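Local coordinates for protein ribokinase (Thermotoga maritima, PDB 1VM7) that probably phosphorylates D-ribose at O-5 with ATP and a divalent cation, most likely magnesium, giving D-ribose 5-phosphate, and acts as a homodimer, at residues 133-138 / 159-164; 15-20 / 263-268; 150-155 / 178-183; 56-61 / 67-72. All coordinates share one frame; numbering follows the deposited sequence.

Contact 1: residues 133-138 / 159-164; sequences IDWNTL and AKRFNG
Trp135 and Arg161 both turn CG beside the backbone N and opposite the carbonyl carbon (chi1 -68° and -63°), which aims the indole and the arginine chain at each other. From there Arg161 runs extended from CG to NE over the indole, and its guanidinium lies flat on the ring, the two planes only 9° apart. Its CZ stands 3.8 Å from the centroid of the Trp135 five-membered ring, a cation-pi contact over the face, while CD sits almost straight above the six-membered ring as a CH-pi partner. Arg161 NH1 and Trp135 NE1 approach to 3.4 Å, but both are donors and the closeness comes from stacking. The other face of the indole is covered by Ile133 CG2, 3.5 Å above the ring plane. One turn on, Leu138 CG packs against Phe162 CE1 at 4.1 Å, and Leu138 O lies in the plane of the phenyl ring at its edge, 3.4 Å from the same CE1. Asp134 N-caps helix 135-138, its OD1 accepting from Thr137 N at 3.1 Å. With an alanine at position Trp135, the Arg161 guanidinium would probably lose the flat surface it lies on and Ile133 CG2 the ring it packs against. The contact thus joins the short helix 135-138 to the end of helix 152-161. Since Glu157 forms a salt bridge with Arg161 NE, the guanidinium meets a carboxylate through its N-H groups and an aromatic ring through its face, a combination likely to restrict its rotation.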
loop_
_atom_site.group_PDB
_atom_site.type_symbol
_atom_site.label_atom_id
_atom_site.label_comp_id
_atom_site.label_asym_id
_atom_site.label_seq_id
_atom_site.Cartn_x
_atom_site.Cartn_y
_atom_site.Cartn_z
ATOM N N ILE A 133 -16.395 19.507 -13.627
ATOM C CA ILE A 133 -17.267 20.190 -12.686
ATOM C C ILE A 133 -18.609 20.474 -13.346
ATOM O O ILE A 133 -18.684 21.164 -14.366
ATOM C CB ILE A 133 -16.683 21.559 -12.193
ATOM C CG1 ILE A 133 -15.301 21.407 -11.527
ATOM C CG2 ILE A 133 -17.653 22.236 -11.220
ATOM C CD1 ILE A 133 -15.272 20.421 -10.365
ATOM N N ASP A 134 -19.662 19.930 -12.746
ATOM C CA ASP A 134 -21.019 20.222 -13.140
ATOM C C ASP A 134 -21.406 21.568 -12.544
ATOM O O ASP A 134 -21.945 21.627 -11.432
ATOM C CB ASP A 134 -21.903 19.131 -12.582
ATOM C CG ASP A 134 -23.288 19.211 -13.083
ATOM O OD1 ASP A 134 -23.719 20.311 -13.514
ATOM O OD2 ASP A 134 -23.940 18.146 -13.039
ATOM N N TRP A 135 -21.102 22.640 -13.271
ATOM C CA TRP A 135 -21.286 24.003 -12.768
ATOM C C TRP A 135 -22.751 24.350 -12.527
ATOM O O TRP A 135 -23.083 25.117 -11.622
ATOM C CB TRP A 135 -20.745 25.050 -13.757
ATOM C CG TRP A 135 -19.287 25.027 -13.882
ATOM C CD1 TRP A 135 -18.564 24.628 -14.974
ATOM C CD2 TRP A 135 -18.335 25.394 -12.872
ATOM N NE1 TRP A 135 -17.217 24.729 -14.705
ATOM C CE2 TRP A 135 -17.050 25.183 -13.419
ATOM C CE3 TRP A 135 -18.446 25.860 -11.555
ATOM C CZ2 TRP A 135 -15.877 25.438 -12.699
ATOM C CZ3 TRP A 135 -17.286 26.112 -10.839
ATOM C CH2 TRP A 135 -16.016 25.904 -11.413
ATOM N N ASN A 136 -23.630 23.836 -13.379
ATOM C CA ASN A 136 -25.054 24.081 -13.196
ATOM C C ASN A 136 -25.496 23.505 -11.848
ATOM O O ASN A 136 -26.131 24.180 -11.049
ATOM N N THR A 137 -25.131 22.263 -11.587
ATOM C CA THR A 137 -25.441 21.641 -10.304
ATOM C C THR A 137 -24.733 22.337 -9.145
ATOM O O THR A 137 -25.320 22.530 -8.094
ATOM C CB THR A 137 -25.054 20.184 -10.337
ATOM O OG1 THR A 137 -25.817 19.560 -11.371
ATOM C CG2 THR A 137 -25.315 19.497 -9.000
ATOM N N LEU A 138 -23.472 22.714 -9.338
ATOM C CA LEU A 138 -22.714 23.375 -8.280
ATOM C C LEU A 138 -23.332 24.715 -7.889
ATOM O O LEU A 138 -23.243 25.126 -6.738
ATOM C CB LEU A 138 -21.265 23.604 -8.701
ATOM C CG LEU A 138 -20.391 24.157 -7.567
ATOM C CD1 LEU A 138 -20.251 23.118 -6.461
ATOM C CD2 LEU A 138 -19.031 24.575 -8.072
ATOM N N ALA A 159 -13.465 28.431 -6.835
ATOM C CA ALA A 159 -13.468 29.628 -5.996
ATOM C C ALA A 159 -13.791 30.878 -6.817
ATOM O O ALA A 159 -14.514 31.779 -6.352
ATOM C CB ALA A 159 -12.117 29.779 -5.284
ATOM N N LYS A 160 -13.278 30.919 -8.047
ATOM C CA LYS A 160 -13.593 32.000 -8.987
ATOM C C LYS A 160 -15.073 32.042 -9.352
ATOM O O LYS A 160 -15.694 33.110 -9.334
ATOM C CB LYS A 160 -12.789 31.865 -10.290
ATOM C CG LYS A 160 -11.315 32.154 -10.174
ATOM C CD LYS A 160 -10.654 32.228 -11.557
ATOM C CE LYS A 160 -10.816 33.586 -12.154
ATOM N NZ LYS A 160 -10.365 33.615 -13.576
ATOM N N ARG A 161 -15.624 30.895 -9.726
ATOM C CA ARG A 161 -16.970 30.887 -10.275
ATOM C C ARG A 161 -18.090 30.813 -9.231
ATOM O O ARG A 161 -19.233 31.174 -9.532
ATOM C CB ARG A 161 -17.142 29.732 -11.254
ATOM C CG ARG A 161 -16.262 29.819 -12.461
ATOM C CD ARG A 161 -16.968 29.132 -13.607
ATOM N NE ARG A 161 -16.032 28.585 -14.568
ATOM C CZ ARG A 161 -16.397 27.972 -15.685
ATOM N NH1 ARG A 161 -17.695 27.821 -15.982
ATOM N NH2 ARG A 161 -15.453 27.500 -16.498
ATOM N N PHE A 162 -17.780 30.324 -8.031
ATOM C CA PHE A 162 -18.814 30.108 -7.032
ATOM C C PHE A 162 -19.498 31.391 -6.612
ATOM O O PHE A 162 -18.892 32.306 -6.071
ATOM C CB PHE A 162 -18.288 29.386 -5.791
ATOM C CG PHE A 162 -19.375 28.701 -4.989
ATOM C CD1 PHE A 162 -20.172 27.714 -5.570
ATOM C CD2 PHE A 162 -19.601 29.040 -3.667
ATOM C CE1 PHE A 162 -21.156 27.090 -4.850
ATOM C CE2 PHE A 162 -20.582 28.415 -2.938
ATOM C CZ PHE A 162 -21.355 27.435 -3.529
ATOM N N ASN A 163 -20.790 31.447 -6.892
ATOM C CA ASN A 163 -21.647 32.426 -6.251
ATOM C C ASN A 163 -22.136 31.785 -4.949
ATOM O O ASN A 163 -23.054 30.960 -4.937
ATOM C CB ASN A 163 -22.798 32.850 -7.159
ATOM C CG ASN A 163 -23.449 34.129 -6.696
ATOM O OD1 ASN A 163 -22.882 34.860 -5.877
ATOM N ND2 ASN A 163 -24.648 34.407 -7.204
ATOM N N GLY A 164 -21.458 32.143 -3.869
ATOM C CA GLY A 164 -21.751 31.648 -2.548
ATOM C C GLY A 164 -20.547 31.853 -1.656
ATOM O O GLY A 164 -19.589 32.528 -2.031
#

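Contact 2: residues 15-20 / 263-268; sequences LVISVV and AFAVAL
Strand 17-20, with the residues leading into it, passes helix 256-269 with the CA atoms of Ile17 and Ala265 7.5 Å apart and those of Leu15 and Leu268 7.6 Å apart. No hydrogen bond crosses between the two segments. The Ile17 side chain spans the distance, meeting the helix where Ala265 is small. Its CG1 stands opposite the carbonyl carbon (chi1 -60°) and the chain continues extended (chi2 172°), sending CD1 as a single methyl onto the helix surface. There CD1 meets Ala265 CB at 3.9 Å and the backbone at Ala265 O at 3.5 Å, with Val266 N at 3.7 Å. The methyl thus rests on the peptide between Ala265 and Val266, where the small alanine side chain lets it approach the backbone. Leu15 adds a looser touch near the end of the helix, its CD1 lying 4.0 Å from Leu268 O. Next to this, the backbone of Leu15 is hydrogen-bonded to that of Ser269. Within the alpha/beta core of this PfkB-family kinase, strand 17-20 runs between parallel strands 69-75 and 143-146. Helix 256-269 also reaches strand 143-146, through Ala265 on Leu145 and Leu268 on Ile143, while Phe264 and Ala267 pack against Ala277 of helix 274-288.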
loop_
_atom_site.group_PDB
_atom_site.type_symbol
_atom_site.label_atom_id
_atom_site.label_comp_id
_atom_site.label_asym_id
_atom_site.label_seq_id
_atom_site.Cartn_x
_atom_site.Cartn_y
_atom_site.Cartn_z
ATOM N N LEU A 15 -28.590 26.686 4.258
ATOM C CA LEU A 15 -27.766 26.895 3.072
ATOM C C LEU A 15 -27.174 25.554 2.636
ATOM O O LEU A 15 -26.854 24.716 3.475
ATOM C CB LEU A 15 -26.657 27.910 3.354
ATOM C CG LEU A 15 -27.163 29.284 3.794
ATOM C CD1 LEU A 15 -26.012 30.282 3.996
ATOM C CD2 LEU A 15 -28.170 29.833 2.789
ATOM N N VAL A 16 -27.076 25.342 1.324
ATOM C CA VAL A 16 -26.643 24.053 0.796
ATOM C C VAL A 16 -25.137 24.065 0.634
ATOM O O VAL A 16 -24.582 25.009 0.069
ATOM C CB VAL A 16 -27.323 23.703 -0.552
ATOM C CG1 VAL A 16 -26.692 22.465 -1.163
ATOM C CG2 VAL A 16 -28.802 23.491 -0.347
ATOM N N ILE A 17 -24.498 23.012 1.145
ATOM C CA ILE A 17 -23.031 22.879 1.144
ATOM C C ILE A 17 -22.529 21.862 0.095
ATOM O O ILE A 17 -23.025 20.733 -0.009
ATOM C CB ILE A 17 -22.481 22.416 2.531
ATOM C CG1 ILE A 17 -22.832 23.416 3.638
ATOM C CG2 ILE A 17 -20.956 22.149 2.452
ATOM C CD1 ILE A 17 -22.486 22.931 5.046
ATOM N N SER A 18 -21.534 22.288 -0.675
ATOM C CA SER A 18 -20.782 21.412 -1.540
ATOM C C SER A 18 -19.336 21.403 -1.111
ATOM O O SER A 18 -18.790 22.435 -0.722
ATOM C CB SER A 18 -20.851 21.892 -2.975
ATOM O OG SER A 18 -22.150 21.734 -3.489
ATOM N N VAL A 19 -18.718 20.228 -1.156
ATOM C CA VAL A 19 -17.285 20.088 -0.981
ATOM C C VAL A 19 -16.748 19.678 -2.340
ATOM O O VAL A 19 -17.327 18.821 -2.997
ATOM C CB VAL A 19 -16.837 18.997 0.072
ATOM C CG1 VAL A 19 -15.334 19.018 0.227
ATOM C CG2 VAL A 19 -17.453 19.212 1.410
ATOM N N VAL A 20 -15.672 20.326 -2.777
ATOM C CA VAL A 20 -15.001 19.936 -3.998
ATOM C C VAL A 20 -13.562 19.610 -3.611
ATOM O O VAL A 20 -12.800 20.472 -3.212
ATOM C CB VAL A 20 -15.057 21.022 -5.077
ATOM C CG1 VAL A 20 -14.321 20.542 -6.325
ATOM C CG2 VAL A 20 -16.517 21.386 -5.413
ATOM N N ALA A 263 -17.799 21.333 10.291
ATOM C CA ALA A 263 -18.690 21.805 11.351
ATOM C C ALA A 263 -18.884 23.320 11.286
ATOM O O ALA A 263 -20.000 23.812 11.414
ATOM C CB ALA A 263 -18.139 21.405 12.678
ATOM N N PHE A 264 -17.799 24.065 11.071
ATOM C CA PHE A 264 -17.912 25.504 10.820
ATOM C C PHE A 264 -18.934 25.802 9.721
ATOM O O PHE A 264 -19.790 26.654 9.883
ATOM C CB PHE A 264 -16.546 26.065 10.432
ATOM C CG PHE A 264 -16.554 27.524 10.171
ATOM C CD1 PHE A 264 -16.630 28.419 11.223
ATOM C CD2 PHE A 264 -16.514 28.015 8.885
ATOM C CE1 PHE A 264 -16.658 29.765 10.997
ATOM C CE2 PHE A 264 -16.510 29.384 8.655
ATOM C CZ PHE A 264 -16.605 30.242 9.706
ATOM N N ALA A 265 -18.833 25.071 8.615
ATOM C CA ALA A 265 -19.688 25.271 7.456
ATOM C C ALA A 265 -21.155 24.904 7.744
ATOM O O ALA A 265 -22.053 25.598 7.294
ATOM C CB ALA A 265 -19.135 24.477 6.302
ATOM N N VAL A 266 -21.368 23.805 8.477
ATOM C CA VAL A 266 -22.702 23.398 8.965
ATOM C C VAL A 266 -23.373 24.501 9.749
ATOM O O VAL A 266 -24.551 24.769 9.550
ATOM C CB VAL A 266 -22.624 22.108 9.865
ATOM C CG1 VAL A 266 -23.927 21.871 10.658
ATOM C CG2 VAL A 266 -22.324 20.880 9.014
ATOM N N ALA A 267 -22.616 25.129 10.645
ATOM C CA ALA A 267 -23.102 26.245 11.433
ATOM C C ALA A 267 -23.545 27.437 10.564
ATOM O O ALA A 267 -24.674 27.915 10.673
ATOM C CB ALA A 267 -22.053 26.650 12.399
ATOM N N LEU A 268 -22.680 27.878 9.663
ATOM C CA LEU A 268 -23.066 28.910 8.715
ATOM C C LEU A 268 -24.350 28.522 7.969
ATOM O O LEU A 268 -25.236 29.347 7.808
ATOM C CB LEU A 268 -21.945 29.165 7.707
ATOM C CG LEU A 268 -20.577 29.667 8.221
ATOM C CD1 LEU A 268 -19.632 29.956 7.062
ATOM C CD2 LEU A 268 -20.741 30.912 9.092
#

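Contact 3: residues 150-155 / 178-183; sequences IPFETT and EEIFQY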
loop_
_atom_site.group_PDB
_atom_site.type_symbol
_atom_site.label_atom_id
_atom_site.label_comp_id
_atom_site.label_asym_id
_atom_site.label_seq_id
_atom_site.Cartn_x
_atom_site.Cartn_y
_atom_site.Cartn_z
ATOM N N ILE A 150 -6.385 18.480 -4.895
ATOM C CA ILE A 150 -6.765 18.196 -6.260
ATOM C C ILE A 150 -6.028 19.240 -7.085
ATOM O O ILE A 150 -5.354 20.130 -6.526
ATOM C CB ILE A 150 -8.316 18.240 -6.447
ATOM C CG1 ILE A 150 -8.884 19.609 -6.064
ATOM C CG2 ILE A 150 -8.941 17.161 -5.607
ATOM C CD1 ILE A 150 -10.343 19.770 -6.357
ATOM N N PRO A 151 -6.097 19.129 -8.410
ATOM C CA PRO A 151 -5.357 20.098 -9.210
ATOM C C PRO A 151 -5.777 21.511 -8.863
ATOM O O PRO A 151 -6.977 21.777 -8.742
ATOM C CB PRO A 151 -5.790 19.739 -10.643
ATOM C CG PRO A 151 -6.099 18.321 -10.580
ATOM C CD PRO A 151 -6.807 18.168 -9.283
ATOM N N PHE A 152 -4.806 22.394 -8.653
ATOM C CA PHE A 152 -5.127 23.703 -8.139
ATOM C C PHE A 152 -6.073 24.433 -9.092
ATOM O O PHE A 152 -6.974 25.153 -8.677
ATOM C CB PHE A 152 -3.870 24.535 -7.927
ATOM C CG PHE A 152 -4.168 25.841 -7.308
ATOM C CD1 PHE A 152 -4.630 25.887 -5.998
ATOM C CD2 PHE A 152 -4.108 27.010 -8.057
ATOM C CE1 PHE A 152 -4.950 27.088 -5.407
ATOM C CE2 PHE A 152 -4.435 28.227 -7.475
ATOM C CZ PHE A 152 -4.859 28.266 -6.148
ATOM N N GLU A 153 -5.877 24.227 -10.382
ATOM C CA GLU A 153 -6.698 24.901 -11.387
ATOM C C GLU A 153 -8.181 24.666 -11.179
ATOM O O GLU A 153 -9.015 25.507 -11.553
ATOM C CB GLU A 153 -6.363 24.439 -12.813
ATOM C CG GLU A 153 -6.714 22.954 -13.075
ATOM C CD GLU A 153 -7.088 22.674 -14.513
ATOM O OE1 GLU A 153 -6.487 23.306 -15.398
ATOM O OE2 GLU A 153 -7.986 21.819 -14.746
ATOM N N THR A 154 -8.513 23.500 -10.628
ATOM C CA THR A 154 -9.900 23.158 -10.393
ATOM C C THR A 154 -10.379 23.895 -9.168
ATOM O O THR A 154 -11.411 24.554 -9.194
ATOM C CB THR A 154 -10.099 21.650 -10.219
ATOM O OG1 THR A 154 -9.789 21.006 -11.447
ATOM C CG2 THR A 154 -11.558 21.321 -9.857
ATOM N N THR A 155 -9.609 23.787 -8.096
ATOM C CA THR A 155 -9.880 24.521 -6.879
ATOM C C THR A 155 -10.043 25.996 -7.213
ATOM O O THR A 155 -11.028 26.613 -6.837
ATOM C CB THR A 155 -8.735 24.315 -5.864
ATOM O OG1 THR A 155 -8.716 22.948 -5.479
ATOM C CG2 THR A 155 -8.901 25.187 -4.609
ATOM N N GLU A 178 -1.517 32.940 -5.983
ATOM C CA GLU A 178 -2.059 34.132 -5.341
ATOM C C GLU A 178 -3.465 34.510 -5.793
ATOM O O GLU A 178 -4.212 35.190 -5.081
ATOM C CB GLU A 178 -1.133 35.321 -5.656
ATOM C CG GLU A 178 -1.432 36.583 -4.873
ATOM C CD GLU A 178 -0.285 37.561 -4.935
ATOM O OE1 GLU A 178 0.113 37.922 -6.059
ATOM O OE2 GLU A 178 0.241 37.951 -3.872
ATOM N N GLU A 179 -3.822 34.094 -7.001
ATOM C CA GLU A 179 -5.057 34.547 -7.616
ATOM C C GLU A 179 -6.283 34.126 -6.814
ATOM O O GLU A 179 -7.311 34.806 -6.860
ATOM C CB GLU A 179 -5.162 34.042 -9.063
ATOM C CG GLU A 179 -6.302 34.645 -9.880
ATOM C CD GLU A 179 -6.567 33.899 -11.201
ATOM O OE1 GLU A 179 -5.687 33.130 -11.680
ATOM O OE2 GLU A 179 -7.670 34.090 -11.766
ATOM N N ILE A 180 -6.178 33.009 -6.078
ATOM C CA ILE A 180 -7.332 32.435 -5.409
ATOM C C ILE A 180 -7.864 33.308 -4.276
ATOM O O ILE A 180 -9.070 33.335 -4.027
ATOM C CB ILE A 180 -7.035 30.980 -4.879
ATOM C CG1 ILE A 180 -8.330 30.251 -4.548
ATOM C CG2 ILE A 180 -6.085 30.996 -3.664
ATOM C CD1 ILE A 180 -8.182 28.795 -4.589
ATOM N N PHE A 181 -6.979 34.049 -3.626
ATOM C CA PHE A 181 -7.282 34.678 -2.336
ATOM C C PHE A 181 -8.408 35.707 -2.397
ATOM O O PHE A 181 -9.235 35.769 -1.498
ATOM C CB PHE A 181 -5.998 35.282 -1.750
ATOM C CG PHE A 181 -4.938 34.256 -1.454
ATOM C CD1 PHE A 181 -5.155 33.284 -0.488
ATOM C CD2 PHE A 181 -3.742 34.232 -2.153
ATOM C CE1 PHE A 181 -4.197 32.323 -0.206
ATOM C CE2 PHE A 181 -2.782 33.278 -1.871
ATOM C CZ PHE A 181 -3.023 32.310 -0.889
ATOM N N GLN A 182 -8.431 36.499 -3.463
ATOM C CA GLN A 182 -9.439 37.554 -3.649
ATOM C C GLN A 182 -10.864 36.985 -3.766
ATOM O O GLN A 182 -11.843 37.691 -3.504
ATOM C CB GLN A 182 -9.123 38.388 -4.905
ATOM C CG GLN A 182 -9.339 37.584 -6.184
ATOM C CD GLN A 182 -8.652 38.153 -7.384
ATOM O OE1 GLN A 182 -8.991 39.240 -7.825
ATOM N NE2 GLN A 182 -7.703 37.403 -7.949
ATOM N N TYR A 183 -10.963 35.714 -4.153
ATOM C CA TYR A 183 -12.244 35.017 -4.281
ATOM C C TYR A 183 -12.725 34.331 -3.002
ATOM O O TYR A 183 -13.831 33.794 -2.977
ATOM C CB TYR A 183 -12.171 33.995 -5.416
ATOM C CG TYR A 183 -11.837 34.640 -6.734
ATOM C CD1 TYR A 183 -12.714 35.563 -7.316
ATOM C CD2 TYR A 183 -10.653 34.358 -7.388
ATOM C CE1 TYR A 183 -12.412 36.184 -8.526
ATOM C CE2 TYR A 183 -10.344 34.968 -8.586
ATOM C CZ TYR A 183 -11.237 35.872 -9.163
ATOM O OH TYR A 183 -10.916 36.496 -10.357
#
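Phe152 sets the far end of its ring against Ile180, with CZ 3.7 Å from Ile180 CB. The isoleucine comes to the ring at its edge, where CB and CG2 lie near the plane, and does not cover a face. CG of Phe152 lies opposite the backbone N (chi1 -176°), which carries the ring away from the first turn of helix 152-161 and onto the 178-183 segment. Ile180 CD1 reaches further along the helix: it is 3.7 Å from Phe152 CE1 and also 3.7 Å from Thr155 CG2, so one methyl touches two residues a helical turn apart. Thr155 contributes its methyl here, while its OG1 makes a weak hydrogen bond to Gln147 O. Ile180 CG2 stands 3.9 Å above the plane of the Phe181 ring, over its centre. Segment 178-183 is further tied by Gln182 NE2, which donates to Glu179 O at 2.8 Å, in the carbonyl plane and nearly straight at 170°. In this PfkB-family alpha/beta fold, segment 178-183, between parallel strands 165-168 and 186-187, thus packs through Ile180 on Leu156 and Ala159 of the preceding helix 152-161, and through Phe181 on Phe201 of helix 191-202 and Phe215 of helix 208-217.

Contact 4: residues 56-61 / 67-72; sequences NQAVTV and KGCRFV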
loop_
_atom_site.group_PDB
_atom_site.type_symbol
_atom_site.label_atom_id
_atom_site.label_comp_id
_atom_site.label_asym_id
_atom_site.label_seq_id
_atom_site.Cartn_x
_atom_site.Cartn_y
_atom_site.Cartn_z
ATOM N N ASN A 56 -13.020 13.959 4.437
ATOM C CA ASN A 56 -13.129 14.148 5.857
ATOM C C ASN A 56 -14.072 15.297 6.153
ATOM O O ASN A 56 -14.889 15.221 7.081
ATOM C CB ASN A 56 -11.770 14.397 6.521
ATOM C CG ASN A 56 -10.870 13.218 6.464
ATOM O OD1 ASN A 56 -11.290 12.096 6.117
ATOM N ND2 ASN A 56 -9.597 13.450 6.792
ATOM N N GLN A 57 -13.999 16.337 5.344
ATOM C CA GLN A 57 -14.888 17.478 5.516
ATOM C C GLN A 57 -16.315 17.190 5.080
ATOM O O GLN A 57 -17.264 17.587 5.743
ATOM C CB GLN A 57 -14.290 18.688 4.809
ATOM C CG GLN A 57 -13.036 19.140 5.504
ATOM C CD GLN A 57 -12.308 20.239 4.807
ATOM O OE1 GLN A 57 -12.852 20.904 3.935
ATOM N NE2 GLN A 57 -11.059 20.440 5.182
ATOM N N ALA A 58 -16.484 16.511 3.958
ATOM C CA ALA A 58 -17.822 16.108 3.511
ATOM C C ALA A 58 -18.499 15.199 4.539
ATOM O O ALA A 58 -19.682 15.362 4.864
ATOM C CB ALA A 58 -17.734 15.413 2.223
ATOM N N VAL A 59 -17.759 14.222 5.030
ATOM C CA VAL A 59 -18.285 13.288 6.045
ATOM C C VAL A 59 -18.644 14.044 7.330
ATOM O O VAL A 59 -19.618 13.702 8.017
ATOM C CB VAL A 59 -17.272 12.153 6.342
ATOM C CG1 VAL A 59 -17.708 11.300 7.557
ATOM C CG2 VAL A 59 -17.096 11.272 5.151
ATOM N N THR A 60 -17.852 15.073 7.650
ATOM C CA THR A 60 -18.167 15.931 8.769
ATOM C C THR A 60 -19.489 16.666 8.508
ATOM O O THR A 60 -20.372 16.667 9.357
ATOM C CB THR A 60 -16.984 16.906 9.110
ATOM O OG1 THR A 60 -15.803 16.142 9.421
ATOM C CG2 THR A 60 -17.319 17.749 10.264
ATOM N N VAL A 61 -19.613 17.268 7.333
ATOM C CA VAL A 61 -20.802 18.004 6.980
ATOM C C VAL A 61 -22.036 17.111 7.095
ATOM O O VAL A 61 -22.995 17.489 7.781
ATOM C CB VAL A 61 -20.648 18.625 5.581
ATOM C CG1 VAL A 61 -21.996 19.096 5.059
ATOM C CG2 VAL A 61 -19.597 19.796 5.627
ATOM N N LYS A 67 -27.883 16.499 6.901
ATOM C CA LYS A 67 -28.575 16.674 5.633
ATOM C C LYS A 67 -27.725 16.180 4.474
ATOM O O LYS A 67 -27.895 16.631 3.352
ATOM C CB LYS A 67 -28.901 18.144 5.451
ATOM C CG LYS A 67 -29.925 18.628 6.468
ATOM C CD LYS A 67 -30.379 20.003 6.153
ATOM C CE LYS A 67 -31.236 20.576 7.282
ATOM N NZ LYS A 67 -31.792 19.584 8.234
ATOM N N GLY A 68 -26.831 15.231 4.749
ATOM C CA GLY A 68 -25.950 14.697 3.731
ATOM C C GLY A 68 -24.912 15.724 3.352
ATOM O O GLY A 68 -24.649 16.660 4.112
ATOM N N CYS A 69 -24.316 15.548 2.177
ATOM C CA CYS A 69 -23.350 16.502 1.651
ATOM C C CYS A 69 -23.090 16.284 0.171
ATOM O O CYS A 69 -22.937 15.163 -0.279
ATOM C CB CYS A 69 -22.043 16.436 2.429
ATOM S SG CYS A 69 -20.810 17.787 2.059
ATOM N N ARG A 70 -23.078 17.367 -0.590
ATOM C CA ARG A 70 -22.658 17.333 -1.978
ATOM C C ARG A 70 -21.137 17.392 -1.990
ATOM O O ARG A 70 -20.513 18.271 -1.389
ATOM C CB ARG A 70 -23.268 18.482 -2.752
ATOM C CG ARG A 70 -24.765 18.416 -2.718
ATOM C CD ARG A 70 -25.421 19.574 -3.384
ATOM N NE ARG A 70 -26.875 19.427 -3.299
ATOM C CZ ARG A 70 -27.742 19.919 -4.182
ATOM N NH1 ARG A 70 -27.336 20.598 -5.252
ATOM N NH2 ARG A 70 -29.044 19.721 -3.989
ATOM N N PHE A 71 -20.538 16.412 -2.631
ATOM C CA PHE A 71 -19.117 16.237 -2.543
ATOM C C PHE A 71 -18.647 15.828 -3.904
ATOM O O PHE A 71 -18.857 14.676 -4.313
ATOM C CB PHE A 71 -18.786 15.170 -1.504
ATOM C CG PHE A 71 -17.319 14.827 -1.396
ATOM C CD1 PHE A 71 -16.311 15.792 -1.633
ATOM C CD2 PHE A 71 -16.937 13.551 -0.978
ATOM C CE1 PHE A 71 -14.986 15.488 -1.513
ATOM C CE2 PHE A 71 -15.569 13.226 -0.839
ATOM C CZ PHE A 71 -14.600 14.217 -1.115
ATOM N N VAL A 72 -18.097 16.798 -4.644
ATOM C CA VAL A 72 -17.518 16.511 -5.950
ATOM C C VAL A 72 -16.116 16.018 -5.693
ATOM O O VAL A 72 -15.282 16.697 -5.059
ATOM C CB VAL A 72 -17.559 17.715 -6.925
ATOM C CG1 VAL A 72 -16.993 17.319 -8.295
ATOM C CG2 VAL A 72 -18.999 18.148 -7.090
HETATM O O HOH W 1 -25.412 17.804 6.307
#
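Ala58, Cys69 and Val61 bury the most surface where helix 53-65 turns back into strand 69-75, an alpha-beta unit of the PfkB-type alpha/beta fold. The axes of the short segments 56-61 and 69-72 run nearly antiparallel, at 166°, and come within 8.0 Å. Ala58 faces the strand, and its small side chain allows a CA separation of 5.8 Å from Cys69. Its CB lies over one face of the Phe71 ring, offset toward the rim, a CH-pi contact with 4.0 Å to the ring centroid. Cys69 fills the next place along the helix. Its SG stands opposite the backbone N (chi1 -170°), which points the sulfur at Val61, 3.5 Å from Val61 CG1, and leaves Cys69 CB against Ala58 O at 3.6 Å. Val61 CG1 also touches Gly68 O, so the valine methyl covers the point where the chain enters the strand. Gly68 has positive phi, a conformation that favours glycine. Val19 of the neighbouring strand 17-20 adds to the apolar patch, packing on Ala58, Cys69 and Phe71, and the Phe71 ring meets Tyr88 edge-to-face. The earlier part of the helix segment faces the probable active site: Asn56, a predicted substrate-binding residue, donates through ND2 to Asp258, the predicted proton acceptor. Gln57 NE2 bonds to the other carboxylate oxygen of Asp258. Further along the helix, one water links Val61 O to the loop that leads into the strand: it donates to Val61 O at 2.8 Å and to Gly68 O at 2.6 Å, and accepts from Lys67 N.

In the fold
Contacts 2 and 4 lie deep in the chain and are linked through the large sheet: neighbouring strands 17-20 and 69-75 pair through Val19 N to Arg70 O and Val19 O to Val72 N, each 2.7 Å. Both are apolar; contact 2 relies on aliphatic groups against helix backbone, contact 4 adds a sulfur and the face of an aromatic ring. Contacts 1 and 3 share helix 152-161; contact 3 is buried and apolar, whereas contact 1 is partly exposed and adds a cationic stack to its leucine-phenylalanine packing. Leu138 of contact 1 reaches Ser18 and Val20 of contact 2, bridging outer helix and sheet. Of the four, contact 4 alone includes a predicted substrate-binding residue within its segments.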